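Local coordinates for conserved hypothetical protein (Enterococcus faecalis, PDB 1Z6M), which is of unknown function but has a thioredoxin-like fold with a CxxC pair at a helix start, consistent with a role in thiol-disulfide chemistry, at residues Ser75-Arg78 against Gly79-Met82; Ala103-Asp106 against Glu107-Asn110; Leu113-Val116 against Ala117-Ala120. All blocks are in the same frame, centred on the assembly; numbering follows the deposited sequence.

Contact 1 (Ser75-Arg78 against Gly79-Met82); sequences SLQR and GNVM
Asn80 folds back on Leu76 and Gln77. Its backbone N donates to Leu76 O at 3.1 Å, and Gly79 N makes a weaker, more bent bond to the same oxygen. With CG beside its own backbone N (chi1 -59°), the Asn80 amide lies against the chain at Gln77: ND2 is 3.7 Å from Gln77 CA and 4.0 Å from Gln77 CG. The two amide planes are 21° apart, but neither amide bonds the other. Asn80 OD1 comes within 3.1 Å of Leu76 O, a second acceptor. Further along, Val81 N to Gln77 O and Met82 N to Arg78 O (3.4 Å) are long, weak helical bonds. Val81 also sets CG2 3.6 Å from Gln77 O. Arg78 bends at chi2 and chi3, which brings its guanidinium back over the preceding turn, with Ser75 C at its edge and a weak bond from NE to Ser75 O. This short helix belongs to the helical part of a thioredoxin-like fold, and the side chain of Leu76 reaches the CxxC pair, Cys39 and Cys42, probably the redox site. Asn36 ND2 makes weak hydrogen bonds to both Asn80 OD1 and Leu76 O, lying between the two acceptors. Asn80 ND2 donates to Lys71 O and Gln77 NE2 to Glu72 O, which tie this turn to the loop at Lys71 and Glu72. Arg78 NH2 bonds Glu74 O and NH1 bonds Leu111 O, so three backbone carbonyls hold the guanidinium's orientation.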
loop_
_atom_site.group_PDB
_atom_site.type_symbol
_atom_site.label_atom_id
_atom_site.label_comp_id
_atom_site.label_asym_id
_atom_site.label_seq_id
_atom_site.Cartn_x
_atom_site.Cartn_y
_atom_site.Cartn_z
ATOM N N SER A 75 3.012 5.233 -16.085
ATOM C CA SER A 75 3.143 3.818 -15.746
ATOM C C SER A 75 2.254 3.461 -14.554
ATOM O O SER A 75 1.545 2.450 -14.586
ATOM C CB SER A 75 4.599 3.452 -15.460
ATOM O OG SER A 75 5.068 4.133 -14.318
ATOM N N LEU A 76 2.267 4.306 -13.525
ATOM C CA LEU A 76 1.531 4.005 -12.309
ATOM C C LEU A 76 0.019 4.082 -12.469
ATOM O O LEU A 76 -0.718 3.521 -11.654
ATOM C CB LEU A 76 2.004 4.872 -11.142
ATOM C CG LEU A 76 3.470 4.694 -10.717
ATOM C CD1 LEU A 76 3.739 5.516 -9.461
ATOM C CD2 LEU A 76 3.819 3.236 -10.489
ATOM N N GLN A 77 -0.448 4.721 -13.538
ATOM C CA GLN A 77 -1.875 4.699 -13.822
ATOM C C GLN A 77 -2.421 3.279 -14.013
ATOM O O GLN A 77 -3.595 3.022 -13.740
ATOM C CB GLN A 77 -2.207 5.578 -15.025
ATOM C CG GLN A 77 -2.009 7.067 -14.752
ATOM C CD GLN A 77 -2.376 7.938 -15.936
ATOM O OE1 GLN A 77 -3.105 7.511 -16.823
ATOM N NE2 GLN A 77 -1.875 9.170 -15.949
ATOM N N ARG A 78 -1.588 2.352 -14.490
ATOM C CA ARG A 78 -1.995 0.955 -14.556
ATOM C C ARG A 78 -2.330 0.423 -13.156
ATOM O O ARG A 78 -3.311 -0.319 -12.976
ATOM C CB ARG A 78 -0.910 0.093 -15.214
ATOM C CG ARG A 78 -0.876 0.131 -16.769
ATOM C CD ARG A 78 0.237 1.007 -17.347
ATOM N NE ARG A 78 -0.094 2.428 -17.455
ATOM C CZ ARG A 78 -0.792 2.974 -18.447
ATOM N NH1 ARG A 78 -1.294 2.213 -19.420
ATOM N NH2 ARG A 78 -1.005 4.284 -18.449
ATOM N N GLY A 79 -1.519 0.816 -12.170
ATOM C CA GLY A 79 -1.783 0.449 -10.785
ATOM C C GLY A 79 -3.091 1.018 -10.295
ATOM O O GLY A 79 -3.827 0.352 -9.570
ATOM N N ASN A 80 -3.385 2.253 -10.698
ATOM C CA ASN A 80 -4.642 2.874 -10.310
ATOM C C ASN A 80 -5.840 2.000 -10.672
ATOM O O ASN A 80 -6.771 1.844 -9.882
ATOM C CB ASN A 80 -4.830 4.249 -10.973
ATOM C CG ASN A 80 -3.736 5.252 -10.633
ATOM O OD1 ASN A 80 -2.827 4.978 -9.852
ATOM N ND2 ASN A 80 -3.833 6.440 -11.236
ATOM N N VAL A 81 -5.814 1.437 -11.880
ATOM C CA VAL A 81 -6.893 0.576 -12.330
ATOM C C VAL A 81 -7.025 -0.604 -11.367
ATOM O O VAL A 81 -8.120 -0.901 -10.890
ATOM C CB VAL A 81 -6.655 0.049 -13.763
ATOM C CG1 VAL A 81 -7.768 -0.921 -14.166
ATOM C CG2 VAL A 81 -6.558 1.204 -14.765
HETATM N N MSE A 82 -5.905 -1.262 -11.064
HETATM C CA MSE A 82 -5.915 -2.398 -10.152
HETATM C C MSE A 82 -6.444 -2.064 -8.763
HETATM O O MSE A 82 -7.140 -2.877 -8.153
HETATM C CB MSE A 82 -4.518 -3.014 -10.061
HETATM C CG MSE A 82 -4.168 -3.909 -11.239
HETATM SE SE MSE A 82 -5.096 -5.515 -11.212
HETATM C CE MSE A 82 -4.596 -6.205 -12.826
#

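Contact 2 (Ala103-Asp106 against Glu107-Asn110); sequences ATQD and EWGN
Trp108 turns its indole back along the chain onto Thr104 and Gln105. From CB the side chain enters the space between its own backbone N and carbonyl carbon (chi1 56°), and this folds the ring back against the preceding residues. CG lies 3.9 Å from Thr104 O, and CD1 comes closer to that oxygen, at 3.0 Å. NE1 is 3.1 Å from Thr104 OG1, which sits at the ring edge and in its plane; the two side chains cross at about a right angle. NE1 donates to Met101 O, while Thr104 OG1 is bonded to Lys100 O and Met101 O. Beyond NE1, CE2 is 3.8 Å and CZ2 4.1 Å from Gln105 CA, which covers one face of the indole toward its rim, and the far end of the six-membered ring reaches Arg78 of helix 77-83. Thr104 is the first residue past helix 91-103 and occupies the N-cap position of helix 105-108, though its side chain makes no capping bond, so the indole packs against the joint between two helices. The Thr104 carbonyl serves the new turn, accepting from Glu107 N at 2.8 Å and, weakly, from Trp108 N. Gly109 N makes a bent, weak bond to Gln105 O. A water bridges the turn: it donates to Asp106 O and, weakly, to Glu107 O, and accepts from Asn110 N at 2.9 Å. Outward, Asp106 forms a salt bridge with Arg43, and Gln105 NE2 reaches Val37 O. The buried indole N-H and the threonine hydroxyl thus share the carbonyl of Met101, a polar link that probably helps hold the indole's rotation.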
loop_
_atom_site.group_PDB
_atom_site.type_symbol
_atom_site.label_atom_id
_atom_site.label_comp_id
_atom_site.label_asym_id
_atom_site.label_seq_id
_atom_site.Cartn_x
_atom_site.Cartn_y
_atom_site.Cartn_z
ATOM N N ALA A 103 2.699 -10.176 -7.718
ATOM C CA ALA A 103 3.367 -11.300 -8.363
ATOM C C ALA A 103 3.244 -11.263 -9.889
ATOM O O ALA A 103 4.092 -11.806 -10.592
ATOM C CB ALA A 103 2.821 -12.609 -7.841
ATOM N N THR A 104 2.182 -10.632 -10.389
ATOM C CA THR A 104 1.925 -10.528 -11.823
ATOM C C THR A 104 2.216 -9.138 -12.403
ATOM O O THR A 104 1.860 -8.850 -13.546
ATOM C CB THR A 104 0.460 -10.909 -12.142
ATOM O OG1 THR A 104 -0.443 -10.050 -11.418
ATOM C CG2 THR A 104 0.189 -12.397 -11.795
ATOM N N GLN A 105 2.913 -8.300 -11.635
ATOM C CA GLN A 105 3.089 -6.885 -11.968
ATOM C C GLN A 105 3.635 -6.631 -13.370
ATOM O O GLN A 105 3.210 -5.694 -14.048
ATOM C CB GLN A 105 3.982 -6.206 -10.919
ATOM C CG GLN A 105 4.032 -4.690 -11.019
ATOM C CD GLN A 105 4.955 -4.116 -9.988
ATOM O OE1 GLN A 105 6.176 -4.112 -10.166
ATOM N NE2 GLN A 105 4.386 -3.673 -8.871
ATOM N N ASP A 106 4.576 -7.461 -13.810
ATOM C CA ASP A 106 5.162 -7.275 -15.142
ATOM C C ASP A 106 4.241 -7.696 -16.280
ATOM O O ASP A 106 4.431 -7.268 -17.417
ATOM C CB ASP A 106 6.503 -7.991 -15.242
ATOM C CG ASP A 106 7.499 -7.477 -14.230
ATOM O OD1 ASP A 106 7.736 -6.252 -14.203
ATOM O OD2 ASP A 106 8.021 -8.295 -13.453
ATOM N N GLU A 107 3.253 -8.528 -15.963
ATOM C CA GLU A 107 2.289 -9.020 -16.947
ATOM C C GLU A 107 1.244 -7.977 -17.282
ATOM O O GLU A 107 0.929 -7.783 -18.452
ATOM C CB GLU A 107 1.605 -10.302 -16.463
ATOM C CG GLU A 107 2.547 -11.493 -16.393
ATOM C CD GLU A 107 1.865 -12.786 -15.961
ATOM O OE1 GLU A 107 0.611 -12.872 -15.975
ATOM O OE2 GLU A 107 2.593 -13.745 -15.630
ATOM N N TRP A 108 0.686 -7.323 -16.265
ATOM C CA TRP A 108 -0.374 -6.334 -16.500
ATOM C C TRP A 108 0.157 -4.897 -16.482
ATOM O O TRP A 108 -0.497 -3.980 -16.999
ATOM C CB TRP A 108 -1.527 -6.506 -15.494
ATOM C CG TRP A 108 -1.098 -6.428 -14.059
ATOM C CD1 TRP A 108 -0.824 -7.476 -13.224
ATOM C CD2 TRP A 108 -0.910 -5.234 -13.283
ATOM N NE1 TRP A 108 -0.465 -7.007 -11.977
ATOM C CE2 TRP A 108 -0.497 -5.636 -11.993
ATOM C CE3 TRP A 108 -1.030 -3.864 -13.562
ATOM C CZ2 TRP A 108 -0.206 -4.715 -10.982
ATOM C CZ3 TRP A 108 -0.744 -2.946 -12.552
ATOM C CH2 TRP A 108 -0.341 -3.376 -11.282
ATOM N N GLY A 109 1.353 -4.702 -15.929
ATOM C CA GLY A 109 1.862 -3.352 -15.670
ATOM C C GLY A 109 2.183 -2.540 -16.906
ATOM O O GLY A 109 2.309 -1.323 -16.835
ATOM N N ASN A 110 2.292 -3.220 -18.042
ATOM C CA ASN A 110 2.643 -2.582 -19.318
ATOM C C ASN A 110 1.501 -2.580 -20.331
ATOM O O ASN A 110 1.704 -2.324 -21.521
ATOM C CB ASN A 110 3.891 -3.248 -19.902
ATOM C CG ASN A 110 5.051 -3.240 -18.921
ATOM O OD1 ASN A 110 5.469 -4.287 -18.399
ATOM N ND2 ASN A 110 5.543 -2.049 -18.617
HETATM O O HOH W 1 2.432 -5.847 -19.208
#

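Contact 3 (Leu113-Val116 against Ala117-Ala120); sequences LEEV and ATYA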
loop_
_atom_site.group_PDB
_atom_site.type_symbol
_atom_site.label_atom_id
_atom_site.label_comp_id
_atom_site.label_asym_id
_atom_site.label_seq_id
_atom_site.Cartn_x
_atom_site.Cartn_y
_atom_site.Cartn_z
ATOM N N LEU A 113 -4.763 0.920 -20.258
ATOM C CA LEU A 113 -5.617 0.975 -19.064
ATOM C C LEU A 113 -6.830 0.055 -19.200
ATOM O O LEU A 113 -7.235 -0.612 -18.249
ATOM C CB LEU A 113 -6.049 2.410 -18.742
ATOM C CG LEU A 113 -4.894 3.354 -18.387
ATOM C CD1 LEU A 113 -5.433 4.732 -18.042
ATOM C CD2 LEU A 113 -4.081 2.810 -17.220
ATOM N N GLU A 114 -7.408 0.019 -20.395
ATOM C CA GLU A 114 -8.523 -0.890 -20.664
ATOM C C GLU A 114 -8.108 -2.358 -20.484
ATOM O O GLU A 114 -8.858 -3.160 -19.925
ATOM C CB GLU A 114 -9.082 -0.641 -22.075
ATOM C CG GLU A 114 -10.165 -1.609 -22.528
ATOM C CD GLU A 114 -10.629 -1.343 -23.947
ATOM O OE1 GLU A 114 -10.085 -0.421 -24.594
ATOM O OE2 GLU A 114 -11.534 -2.063 -24.422
ATOM N N GLU A 115 -6.909 -2.704 -20.943
ATOM C CA GLU A 115 -6.435 -4.081 -20.837
ATOM C C GLU A 115 -6.035 -4.459 -19.413
ATOM O O GLU A 115 -6.137 -5.610 -19.041
ATOM C CB GLU A 115 -5.303 -4.353 -21.826
ATOM C CG GLU A 115 -5.757 -4.431 -23.286
ATOM C CD GLU A 115 -6.628 -5.652 -23.602
ATOM O OE1 GLU A 115 -6.617 -6.637 -22.833
ATOM O OE2 GLU A 115 -7.321 -5.636 -24.643
ATOM N N VAL A 116 -5.631 -3.474 -18.603
ATOM C CA VAL A 116 -5.388 -3.774 -17.197
ATOM C C VAL A 116 -6.709 -4.204 -16.550
ATOM O O VAL A 116 -6.739 -5.167 -15.788
ATOM C CB VAL A 116 -4.774 -2.586 -16.426
ATOM C CG1 VAL A 116 -4.643 -2.932 -14.946
ATOM C CG2 VAL A 116 -3.419 -2.212 -16.995
ATOM N N ALA A 117 -7.796 -3.497 -16.857
ATOM C CA ALA A 117 -9.120 -3.868 -16.361
ATOM C C ALA A 117 -9.511 -5.283 -16.791
ATOM O O ALA A 117 -9.991 -6.086 -15.980
ATOM C CB ALA A 117 -10.169 -2.843 -16.823
ATOM N N THR A 118 -9.280 -5.594 -18.063
ATOM C CA THR A 118 -9.580 -6.912 -18.603
ATOM C C THR A 118 -8.751 -7.974 -17.886
ATOM O O THR A 118 -9.265 -9.031 -17.546
ATOM C CB THR A 118 -9.334 -6.924 -20.125
ATOM O OG1 THR A 118 -10.228 -5.985 -20.738
ATOM C CG2 THR A 118 -9.579 -8.310 -20.730
ATOM N N TYR A 119 -7.481 -7.676 -17.643
ATOM C CA TYR A 119 -6.607 -8.599 -16.918
ATOM C C TYR A 119 -7.110 -8.827 -15.488
ATOM O O TYR A 119 -7.136 -9.964 -15.003
ATOM C CB TYR A 119 -5.174 -8.068 -16.901
ATOM C CG TYR A 119 -4.153 -9.055 -16.375
ATOM C CD1 TYR A 119 -3.375 -9.812 -17.249
ATOM C CD2 TYR A 119 -3.964 -9.233 -15.001
ATOM C CE1 TYR A 119 -2.428 -10.709 -16.768
ATOM C CE2 TYR A 119 -3.029 -10.128 -14.512
ATOM C CZ TYR A 119 -2.266 -10.865 -15.398
ATOM O OH TYR A 119 -1.346 -11.755 -14.892
ATOM N N ALA A 120 -7.515 -7.758 -14.812
ATOM C CA ALA A 120 -8.061 -7.903 -13.458
ATOM C C ALA A 120 -9.269 -8.836 -13.455
ATOM O O ALA A 120 -9.406 -9.689 -12.577
ATOM C CB ALA A 120 -8.418 -6.546 -12.853
HETATM O O HOH W 2 -9.701 -5.172 -23.085
#
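Leu113 starts a regular run of four i to i+4 bonds, giving its carbonyl O to Ala117 N at 3.3 Å. Its side chain leaves the turn and packs on Gln77, Arg78 and Val81 of helix 77-83. Glu114, next along, accepts through its carbonyl O from Thr118 N at 3.1 Å; Ala117 CB (3.4 Å) and Thr118 OG1 (3.2 Å) also lie close to this oxygen. Glu115 O takes the shortest of the four bonds, 2.8 Å from Tyr119 N. The Glu115 side chain, modelled in two conformers, bends in the one described here (chi2 -68°) and runs alongside Thr118, pointing the same way. In that conformer its OE1 approaches Thr118 CB to 3.8 Å, and a water tentatively joins OE2, through a weak bond, to Thr118 OG1. In this conformer the carboxylate would meet Thr118 through carbon and perhaps through water, on an outer flank of the helix. Val116 completes the set with Val116 O to Ala120 N at 2.9 Å. All four bonds are nearly straight, as in a well-formed alpha-helix. Of the Tyr119 side chain, CB alone stays near the first turn, close to Glu115 O and Val116 O; with CG anti to the backbone N (chi1 -170°), its ring is carried away to Trp108, which it meets with planes at about 45°, and its OH bonds Glu107 OE1. Helix 113-123 thus lies at the outside of the helical region, with Val116 against Arg78 of helix 77-83, Tyr119 against helix 105-108, and Ala117 and Ala120 on Tyr85, with the central sheet beyond these elements.

Overall arrangement
Following the chain from the N terminus, contact 1 comes after strand 62-68, contact 2 at the joint after helix 91-103, and contact 3 one short loop later. Each lies within a single continuous run, so none closes a long loop; the three stand in series, neither nesting nor crossing. They nevertheless pack together, with centres 10 to 11 Å apart. Trp108 joins them: Met82 CE lies 3.7 Å from Trp108 CG, and Trp108 O lies 3.4 Å from Val116 CG2. Arg78 CD also comes within 3.2 Å of Gly109 O. Helices 77-83, 105-108 and 113-123 thereby form one helical group on the same side of the chain's centre.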